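Local atomic coordinates of nisin biosynthesis protein nisC (Lactococcus lactis subsp. lactis, PDB entry 2G0D), a protein that cyclises the dehydrated nisin precursor by joining cysteine thiols to dehydroamino acids as thioether (lanthionine) rings, using a bound zinc ion. Residues A13-R18 with T35-I40; K241-R246 with F250-G255; K338-T343 with D404-G409. One frame throughout, in Å; residues are numbered along the deposited sequence.

Interaction 1 of 3, residues A13-R18 with T35-I40; sequences AQWDER and TGLPGI
The indole of Trp15 carries Ile40 over one face, with Leu37 CD2 coming in obliquely beside it and Arg18 CD on the other face. Ile40 CG1 sits over the five-membered ring, 3.8 Å from its centroid, in a CH-pi contact. Leu37 CD2 approaches the benzene half, 3.5 Å from Trp15 CE3. Across the ring, Arg18 CD is 3.9 Å above the indole plane, and the Arg18 guanidinium turns one flat face to Trp15 CH2. At the edge, near the ring plane, the carbonyl oxygen of Thr35 is 3.7 Å from Trp15 CZ2. Gly36 CA comes in obliquely, 3.9 Å from Trp15 CH2.

NisC is an alpha toroid, a mainly helical fold. Here the N-terminal helix 3-20 lays one large side chain against the first turn of helix 37-45. Gly36 is the N-cap residue of that second helix. The zinc ion is about 12 Å from the side chain of Thr35.

Trp15 reaches across because its CG stands beside the backbone N and anti to the carbonyl carbon (chi1 -76°). Ile40 is bent at its second torsion (chi2 -51°). Both CG1 and CD1 of Ile40 therefore come close to Trp15 NE1, at 3.5 and 3.6 Å. The indole N-H bonds outside the two segments, to Thr370 OG1, which helps to fix the turn of the buried ring. Tyr63 of helix 53-74 touches Trp15, Leu37 and Ile40 together.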
loop_
_atom_site.group_PDB
_atom_site.type_symbol
_atom_site.label_atom_id
_atom_site.label_comp_id
_atom_site.label_asym_id
_atom_site.label_seq_id
_atom_site.Cartn_x
_atom_site.Cartn_y
_atom_site.Cartn_z
ATOM N N ALA A 13 -10.862 -24.065 0.684
ATOM C CA ALA A 13 -11.739 -24.797 1.627
ATOM C C ALA A 13 -12.203 -23.936 2.817
ATOM O O ALA A 13 -13.350 -24.024 3.248
ATOM C CB ALA A 13 -11.044 -26.074 2.135
ATOM N N GLN A 14 -11.313 -23.101 3.337
ATOM C CA GLN A 14 -11.656 -22.189 4.416
ATOM C C GLN A 14 -12.703 -21.171 3.951
ATOM O O GLN A 14 -13.693 -20.896 4.657
ATOM C CB GLN A 14 -10.396 -21.484 4.944
ATOM C CG GLN A 14 -9.416 -22.453 5.625
ATOM C CD GLN A 14 -8.184 -21.772 6.207
ATOM O OE1 GLN A 14 -8.294 -20.897 7.075
ATOM N NE2 GLN A 14 -7.001 -22.184 5.743
ATOM N N TRP A 15 -12.513 -20.649 2.745
ATOM C CA TRP A 15 -13.427 -19.647 2.235
ATOM C C TRP A 15 -14.714 -20.206 1.655
ATOM O O TRP A 15 -15.726 -19.527 1.670
ATOM C CB TRP A 15 -12.708 -18.672 1.287
ATOM C CG TRP A 15 -11.886 -17.718 2.073
ATOM C CD1 TRP A 15 -10.543 -17.785 2.303
ATOM C CD2 TRP A 15 -12.366 -16.583 2.803
ATOM N NE1 TRP A 15 -10.150 -16.745 3.106
ATOM C CE2 TRP A 15 -11.252 -15.989 3.427
ATOM C CE3 TRP A 15 -13.641 -16.008 2.989
ATOM C CZ2 TRP A 15 -11.363 -14.831 4.227
ATOM C CZ3 TRP A 15 -13.748 -14.856 3.775
ATOM C CH2 TRP A 15 -12.613 -14.281 4.380
ATOM N N ASP A 16 -14.682 -21.432 1.148
ATOM C CA ASP A 16 -15.919 -22.113 0.765
ATOM C C ASP A 16 -16.853 -22.323 1.972
ATOM O O ASP A 16 -18.066 -22.141 1.863
ATOM C CB ASP A 16 -15.621 -23.441 0.057
ATOM C CG ASP A 16 -15.142 -23.245 -1.371
ATOM O OD1 ASP A 16 -15.073 -22.088 -1.823
ATOM O OD2 ASP A 16 -14.838 -24.241 -2.056
ATOM N N GLU A 17 -16.270 -22.666 3.119
ATOM C CA GLU A 17 -17.013 -22.847 4.364
ATOM C C GLU A 17 -17.562 -21.519 4.908
ATOM O O GLU A 17 -18.750 -21.428 5.263
ATOM C CB GLU A 17 -16.134 -23.555 5.402
ATOM C CG GLU A 17 -16.848 -23.973 6.700
ATOM C CD GLU A 17 -18.149 -24.762 6.474
ATOM O OE1 GLU A 17 -18.330 -25.372 5.399
ATOM O OE2 GLU A 17 -18.996 -24.767 7.387
ATOM N N ARG A 18 -16.701 -20.503 4.953
ATOM C CA ARG A 18 -17.075 -19.170 5.436
ATOM C C ARG A 18 -18.211 -18.527 4.647
ATOM O O ARG A 18 -19.082 -17.902 5.237
ATOM C CB ARG A 18 -15.863 -18.228 5.469
ATOM C CG ARG A 18 -15.023 -18.346 6.739
ATOM C CD ARG A 18 -13.879 -17.329 6.781
ATOM N NE ARG A 18 -14.325 -15.992 7.173
ATOM C CZ ARG A 18 -13.530 -15.034 7.659
ATOM N NH1 ARG A 18 -12.223 -15.251 7.831
ATOM N NH2 ARG A 18 -14.049 -13.852 7.985
ATOM N N THR A 35 -8.099 -8.466 4.947
ATOM C CA THR A 35 -8.273 -9.793 5.559
ATOM C C THR A 35 -9.285 -10.693 4.843
ATOM O O THR A 35 -9.416 -11.862 5.185
ATOM C CB THR A 35 -8.751 -9.694 7.042
ATOM O OG1 THR A 35 -9.970 -8.946 7.080
ATOM C CG2 THR A 35 -7.705 -8.996 7.940
ATOM N N GLY A 36 -10.009 -10.158 3.871
ATOM C CA GLY A 36 -11.158 -10.873 3.325
ATOM C C GLY A 36 -11.023 -11.269 1.866
ATOM O O GLY A 36 -9.902 -11.393 1.333
ATOM N N LEU A 37 -12.172 -11.440 1.221
ATOM C CA LEU A 37 -12.258 -12.064 -0.110
ATOM C C LEU A 37 -11.518 -11.388 -1.272
ATOM O O LEU A 37 -10.999 -12.068 -2.130
ATOM C CB LEU A 37 -13.716 -12.308 -0.492
ATOM C CG LEU A 37 -14.320 -13.501 0.254
ATOM C CD1 LEU A 37 -15.870 -13.484 0.121
ATOM C CD2 LEU A 37 -13.736 -14.835 -0.267
ATOM N N PRO A 38 -11.511 -10.055 -1.322
ATOM C CA PRO A 38 -10.705 -9.379 -2.333
ATOM C C PRO A 38 -9.229 -9.842 -2.391
ATOM O O PRO A 38 -8.698 -10.037 -3.494
ATOM C CB PRO A 38 -10.830 -7.903 -1.924
ATOM C CG PRO A 38 -12.234 -7.835 -1.320
ATOM C CD PRO A 38 -12.276 -9.090 -0.490
ATOM N N GLY A 39 -8.575 -10.018 -1.239
ATOM C CA GLY A 39 -7.187 -10.567 -1.197
ATOM C C GLY A 39 -7.109 -11.997 -1.717
ATOM O O GLY A 39 -6.181 -12.370 -2.447
ATOM N N ILE A 40 -8.131 -12.790 -1.396
ATOM C CA ILE A 40 -8.214 -14.160 -1.870
ATOM C C ILE A 40 -8.414 -14.248 -3.390
ATOM O O ILE A 40 -7.747 -15.051 -4.056
ATOM C CB ILE A 40 -9.349 -14.931 -1.151
ATOM C CG1 ILE A 40 -9.191 -14.817 0.371
ATOM C CG2 ILE A 40 -9.352 -16.387 -1.561
ATOM C CD1 ILE A 40 -7.798 -15.175 0.929
#

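Interaction 2 of 3, residues K241-R246 with F250-G255; sequences KFELER and FLWKDG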
loop_
_atom_site.group_PDB
_atom_site.type_symbol
_atom_site.label_atom_id
_atom_site.label_comp_id
_atom_site.label_asym_id
_atom_site.label_seq_id
_atom_site.Cartn_x
_atom_site.Cartn_y
_atom_site.Cartn_z
ATOM N N LYS A 241 15.872 15.999 5.838
ATOM C CA LYS A 241 16.234 16.776 7.028
ATOM C C LYS A 241 16.259 15.909 8.282
ATOM O O LYS A 241 17.182 16.011 9.090
ATOM C CB LYS A 241 15.303 17.976 7.244
ATOM C CG LYS A 241 15.974 19.177 7.958
ATOM C CD LYS A 241 16.764 20.043 6.942
ATOM C CE LYS A 241 17.271 21.352 7.534
ATOM N NZ LYS A 241 18.460 21.165 8.441
ATOM N N PHE A 242 15.251 15.056 8.437
ATOM C CA PHE A 242 15.090 14.312 9.684
ATOM C C PHE A 242 15.694 12.890 9.672
ATOM O O PHE A 242 15.564 12.153 10.659
ATOM C CB PHE A 242 13.632 14.348 10.156
ATOM C CG PHE A 242 13.167 15.732 10.587
ATOM C CD1 PHE A 242 12.383 16.515 9.744
ATOM C CD2 PHE A 242 13.522 16.249 11.838
ATOM C CE1 PHE A 242 11.953 17.798 10.149
ATOM C CE2 PHE A 242 13.112 17.526 12.240
ATOM C CZ PHE A 242 12.324 18.296 11.392
ATOM N N GLU A 243 16.359 12.518 8.574
ATOM C CA GLU A 243 17.092 11.243 8.499
ATOM C C GLU A 243 18.076 11.125 9.664
ATOM O O GLU A 243 18.779 12.095 9.994
ATOM C CB GLU A 243 17.856 11.100 7.188
ATOM C CG GLU A 243 18.588 9.775 7.088
ATOM C CD GLU A 243 19.429 9.612 5.819
ATOM O OE1 GLU A 243 19.452 10.517 4.953
ATOM O OE2 GLU A 243 20.080 8.552 5.696
ATOM N N LEU A 244 18.112 9.951 10.296
ATOM C CA LEU A 244 19.069 9.718 11.388
ATOM C C LEU A 244 20.495 9.596 10.846
ATOM O O LEU A 244 20.721 9.418 9.641
ATOM C CB LEU A 244 18.678 8.515 12.253
ATOM C CG LEU A 244 17.294 8.599 12.907
ATOM C CD1 LEU A 244 16.937 7.294 13.652
ATOM C CD2 LEU A 244 17.206 9.816 13.830
ATOM N N GLU A 245 21.457 9.690 11.748
ATOM C CA GLU A 245 22.808 10.019 11.346
ATOM C C GLU A 245 23.791 8.927 11.728
ATOM O O GLU A 245 23.567 8.183 12.702
ATOM C CB GLU A 245 23.192 11.380 11.949
ATOM C CG GLU A 245 22.614 12.565 11.155
ATOM C CD GLU A 245 22.480 13.871 11.941
ATOM O OE1 GLU A 245 21.926 14.833 11.350
ATOM O OE2 GLU A 245 22.897 13.954 13.128
ATOM N N ARG A 246 24.856 8.820 10.926
ATOM C CA ARG A 246 26.027 7.980 11.228
ATOM C C ARG A 246 25.659 6.474 11.298
ATOM O O ARG A 246 25.169 5.921 10.314
ATOM C CB ARG A 246 26.755 8.468 12.495
ATOM C CG ARG A 246 27.142 9.979 12.533
ATOM C CD ARG A 246 28.443 10.289 11.805
ATOM N NE ARG A 246 29.653 10.328 12.661
ATOM C CZ ARG A 246 30.274 9.253 13.144
ATOM N NH1 ARG A 246 31.362 9.375 13.868
ATOM N NH2 ARG A 246 29.792 8.036 12.916
ATOM N N PHE A 250 20.314 6.054 7.086
ATOM C CA PHE A 250 19.220 5.384 6.357
ATOM C C PHE A 250 18.069 4.930 7.258
ATOM O O PHE A 250 17.284 4.059 6.879
ATOM C CB PHE A 250 19.721 4.221 5.477
ATOM C CG PHE A 250 20.883 4.577 4.597
ATOM C CD1 PHE A 250 20.778 5.580 3.647
ATOM C CD2 PHE A 250 22.094 3.904 4.719
ATOM C CE1 PHE A 250 21.868 5.908 2.836
ATOM C CE2 PHE A 250 23.185 4.236 3.905
ATOM C CZ PHE A 250 23.057 5.236 2.964
ATOM N N LEU A 251 17.972 5.538 8.436
ATOM C CA LEU A 251 16.892 5.241 9.392
ATOM C C LEU A 251 16.077 6.495 9.728
ATOM O O LEU A 251 16.593 7.610 9.695
ATOM C CB LEU A 251 17.421 4.574 10.668
ATOM C CG LEU A 251 17.796 3.088 10.542
ATOM C CD1 LEU A 251 18.636 2.631 11.701
ATOM C CD2 LEU A 251 16.535 2.165 10.346
ATOM N N TRP A 252 14.792 6.285 10.004
ATOM C CA TRP A 252 13.873 7.345 10.344
ATOM C C TRP A 252 12.975 6.833 11.452
ATOM O O TRP A 252 12.549 5.657 11.435
ATOM C CB TRP A 252 12.996 7.705 9.132
ATOM C CG TRP A 252 13.670 8.538 8.071
ATOM C CD1 TRP A 252 13.619 9.897 7.958
ATOM C CD2 TRP A 252 14.449 8.074 6.949
ATOM N NE1 TRP A 252 14.333 10.315 6.853
ATOM C CE2 TRP A 252 14.849 9.224 6.214
ATOM C CE3 TRP A 252 14.833 6.809 6.482
ATOM C CZ2 TRP A 252 15.626 9.145 5.053
ATOM C CZ3 TRP A 252 15.616 6.725 5.327
ATOM C CH2 TRP A 252 16.017 7.896 4.631
ATOM N N LYS A 253 12.677 7.701 12.413
ATOM C CA LYS A 253 11.653 7.410 13.414
ATOM C C LYS A 253 10.282 7.357 12.740
ATOM O O LYS A 253 10.076 7.950 11.669
ATOM C CB LYS A 253 11.636 8.488 14.495
ATOM C CG LYS A 253 12.949 8.665 15.240
ATOM C CD LYS A 253 12.968 9.989 15.990
ATOM C CE LYS A 253 11.943 10.052 17.101
ATOM N NZ LYS A 253 11.768 11.467 17.541
ATOM N N ASP A 254 9.346 6.655 13.380
ATOM C CA ASP A 254 7.983 6.493 12.864
ATOM C C ASP A 254 7.237 7.819 12.860
ATOM O O ASP A 254 6.332 8.026 12.055
ATOM C CB ASP A 254 7.186 5.520 13.741
ATOM C CG ASP A 254 7.522 4.056 13.497
ATOM O OD1 ASP A 254 8.456 3.735 12.724
ATOM O OD2 ASP A 254 6.832 3.218 14.121
ATOM N N GLY A 255 7.599 8.699 13.788
ATOM C CA GLY A 255 6.896 9.968 13.974
ATOM C C GLY A 255 7.844 11.068 14.424
ATOM O O GLY A 255 8.840 10.790 15.106
HETATM O O HOH W 1 13.727 10.520 12.080
#
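Leu244 N donates to Leu251 O, 2.9 Å away, in a nearly straight bond (167°). A second bond runs the other way: Phe250 N donates to Glu243 OE2 at 2.9 Å, more bent (143°), and uses the anti lone pair of that oxygen. Glu243 OE1 is held by a salt bridge to Lys303, so both carboxylate oxygens have partners.

A water adds a bridge. It donates to Phe242 O at 2.8 Å and accepts from Lys253 N at 3.0 Å. It thus joins the carbonyl of the last residue of helix 226-242 to the returning chain at Lys253.

Trp252 NE1 is close to Glu243 N, but both are donors and do not bond. The indole N-H goes instead to Tyr239 O, one turn back in the helix. Glu243 lies over a face of this indole, its CG 4.0 Å from the centroid of the Trp252 six-membered ring. Its CG is anti to the backbone N (chi1 -179°) and the chain stays extended. That carries the carboxylate past the ring to Phe250 N.

The chain leaves helix 226-242 and doubles back in a short loop that leads to strand 255-256 of the alpha toroid. Glu243 bonds by its carboxylate and packs by its methylenes. Its two partners, Lys303 and Phe250 N, would probably stabilise the ionised form.

Interaction 3 of 3, residues K338-T343 with D404-G409; sequences KRLLNT and DFLKGG
Leu340 meets Phe405 CB and Leu406 CD1, with no hydrogen bond across the contact. Leu340 CG stands beside the backbone N and anti to the carbonyl carbon (chi1 -62°). From there CD1 reaches out to Phe405 CB, 4.0 Å away. The two side chains cross at about a right angle. Phe405 differs: its CG is anti to the backbone N (chi1 -157°). Only its CB stays at Leu340, while the ring swings off to stack on Tyr290 and to touch Tyr217 and Ile220.

Leu406 has the same first torsion as Leu340 (chi1 -63°), and its chain is extended to CD1. That methyl comes up to the backbone of the helix. It is 3.6 Å from Leu340 O and 4.1 Å from Leu340 CB. One leucine thus reaches out from the helix, and the other reaches in.

In the alpha toroid the contact sets the extreme C-terminal tail against the end of helix 327-341. The helix stops just beyond Leu340. Asn342, with positive phi, is the first residue to leave helical angles, and Asn342 N still bonds to Lys338 O at 2.7 Å. The tail makes a tight turn of its own, with Lys407 N bonded to Asp404 O at 2.9 Å. This turn presents Phe405 and Leu406 to the helix.

Two salt bridges lie nearby. Arg339 NE bridges to Asp403, just before the tail segment, and Asp404 OD2 pairs with Lys221. Leu406 itself is exposed.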
loop_
_atom_site.group_PDB
_atom_site.type_symbol
_atom_site.label_atom_id
_atom_site.label_comp_id
_atom_site.label_asym_id
_atom_site.label_seq_id
_atom_site.Cartn_x
_atom_site.Cartn_y
_atom_site.Cartn_z
ATOM N N LYS A 338 14.199 -3.863 -8.873
ATOM C CA LYS A 338 14.877 -4.587 -9.952
ATOM C C LYS A 338 14.149 -4.410 -11.292
ATOM O O LYS A 338 14.774 -4.149 -12.307
ATOM C CB LYS A 338 14.987 -6.074 -9.602
ATOM C CG LYS A 338 15.800 -6.873 -10.599
ATOM C CD LYS A 338 15.760 -8.353 -10.311
ATOM C CE LYS A 338 16.576 -9.111 -11.349
ATOM N NZ LYS A 338 18.038 -8.870 -11.173
ATOM N N ARG A 339 12.823 -4.557 -11.266
ATOM C CA ARG A 339 11.953 -4.319 -12.411
ATOM C C ARG A 339 12.127 -2.907 -13.014
ATOM O O ARG A 339 12.158 -2.769 -14.230
ATOM C CB ARG A 339 10.482 -4.519 -11.996
ATOM C CG ARG A 339 9.481 -4.605 -13.169
ATOM C CD ARG A 339 8.331 -5.602 -12.859
ATOM N NE ARG A 339 7.837 -5.248 -11.570
ATOM C CZ ARG A 339 8.031 -5.925 -10.444
ATOM N NH1 ARG A 339 8.648 -7.103 -10.407
ATOM N NH2 ARG A 339 7.575 -5.389 -9.343
ATOM N N LEU A 340 12.208 -1.864 -12.180
ATOM C CA LEU A 340 12.270 -0.490 -12.725
ATOM C C LEU A 340 13.699 -0.045 -13.109
ATOM O O LEU A 340 13.880 0.670 -14.089
ATOM C CB LEU A 340 11.619 0.530 -11.783
ATOM C CG LEU A 340 10.112 0.373 -11.472
ATOM C CD1 LEU A 340 9.627 1.471 -10.542
ATOM C CD2 LEU A 340 9.253 0.310 -12.734
ATOM N N LEU A 341 14.692 -0.515 -12.354
ATOM C CA LEU A 341 16.082 -0.051 -12.456
ATOM C C LEU A 341 17.027 -1.071 -13.094
ATOM O O LEU A 341 18.148 -0.735 -13.497
ATOM C CB LEU A 341 16.594 0.354 -11.063
ATOM C CG LEU A 341 15.779 1.435 -10.315
ATOM C CD1 LEU A 341 16.505 1.907 -9.050
ATOM C CD2 LEU A 341 15.518 2.629 -11.198
ATOM N N ASN A 342 16.579 -2.319 -13.193
ATOM C CA ASN A 342 17.446 -3.399 -13.639
ATOM C C ASN A 342 18.674 -3.509 -12.755
ATOM O O ASN A 342 19.754 -3.869 -13.209
ATOM C CB ASN A 342 17.838 -3.229 -15.109
ATOM C CG ASN A 342 16.631 -3.176 -16.019
ATOM O OD1 ASN A 342 16.431 -2.200 -16.766
ATOM N ND2 ASN A 342 15.798 -4.216 -15.951
ATOM N N THR A 343 18.493 -3.194 -11.476
ATOM C CA THR A 343 19.568 -3.332 -10.507
ATOM C C THR A 343 19.717 -4.788 -10.087
ATOM O O THR A 343 18.733 -5.507 -10.012
ATOM C CB THR A 343 19.344 -2.439 -9.270
ATOM O OG1 THR A 343 20.397 -2.668 -8.339
ATOM C CG2 THR A 343 17.994 -2.749 -8.576
ATOM N N ASP A 404 4.149 0.158 -13.834
ATOM C CA ASP A 404 3.979 1.065 -14.992
ATOM C C ASP A 404 4.597 2.447 -14.819
ATOM O O ASP A 404 4.384 3.330 -15.663
ATOM C CB ASP A 404 2.485 1.235 -15.308
ATOM C CG ASP A 404 1.709 1.912 -14.158
ATOM O OD1 ASP A 404 2.128 1.820 -12.974
ATOM O OD2 ASP A 404 0.653 2.523 -14.433
ATOM N N PHE A 405 5.375 2.630 -13.753
ATOM C CA PHE A 405 5.894 3.928 -13.392
ATOM C C PHE A 405 6.672 4.589 -14.549
ATOM O O PHE A 405 6.726 5.816 -14.641
ATOM C CB PHE A 405 6.796 3.847 -12.132
ATOM C CG PHE A 405 6.908 5.160 -11.393
ATOM C CD1 PHE A 405 5.982 5.501 -10.402
ATOM C CD2 PHE A 405 7.918 6.076 -11.705
ATOM C CE1 PHE A 405 6.048 6.753 -9.728
ATOM C CE2 PHE A 405 7.992 7.311 -11.040
ATOM C CZ PHE A 405 7.037 7.652 -10.060
ATOM N N LEU A 406 7.290 3.776 -15.401
ATOM C CA LEU A 406 8.119 4.302 -16.486
ATOM C C LEU A 406 7.509 3.996 -17.836
ATOM O O LEU A 406 8.184 4.082 -18.849
ATOM C CB LEU A 406 9.564 3.785 -16.399
ATOM C CG LEU A 406 10.338 4.203 -15.141
ATOM C CD1 LEU A 406 11.554 3.262 -14.891
ATOM C CD2 LEU A 406 10.762 5.680 -15.201
ATOM N N LYS A 407 6.229 3.621 -17.844
ATOM C CA LYS A 407 5.519 3.395 -19.106
ATOM C C LYS A 407 4.899 4.682 -19.630
ATOM O O LYS A 407 4.454 4.743 -20.783
ATOM C CB LYS A 407 4.446 2.314 -18.946
ATOM C CG LYS A 407 4.982 0.929 -18.583
ATOM C CD LYS A 407 6.096 0.489 -19.497
ATOM C CE LYS A 407 6.642 -0.848 -19.036
ATOM N NZ LYS A 407 7.656 -1.345 -19.981
ATOM N N GLY A 408 4.871 5.711 -18.787
ATOM C CA GLY A 408 4.445 7.044 -19.228
ATOM C C GLY A 408 2.996 7.364 -18.902
ATOM O O GLY A 408 2.523 7.120 -17.754
ATOM N N GLY A 409 2.297 7.913 -19.907
ATOM C CA GLY A 409 0.902 8.357 -19.763
ATOM C C GLY A 409 0.211 8.612 -21.087
ATOM O O GLY A 409 0.012 7.693 -21.892
#

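Interaction 1 is the buried contact of the three; interactions 2 and 3 are partly buried. No two of them join the same elements. Interaction 1 packs two helices near the N-terminus, interaction 2 folds a chain back onto the end of its own helix, and interaction 3 sets the C-terminal tail on a helix some 60 residues earlier in the chain. Interactions 1 and 2 lie on opposite sides of the chain's centre, with centres about 39 Å apart. Helix 298-314 touches both Trp252 of interaction 2 and Leu341, next to Leu340 of interaction 3. Hydrogen bonds cross only interaction 2. Interaction 1 rests on an aromatic face, interaction 3 on aliphatic carbons.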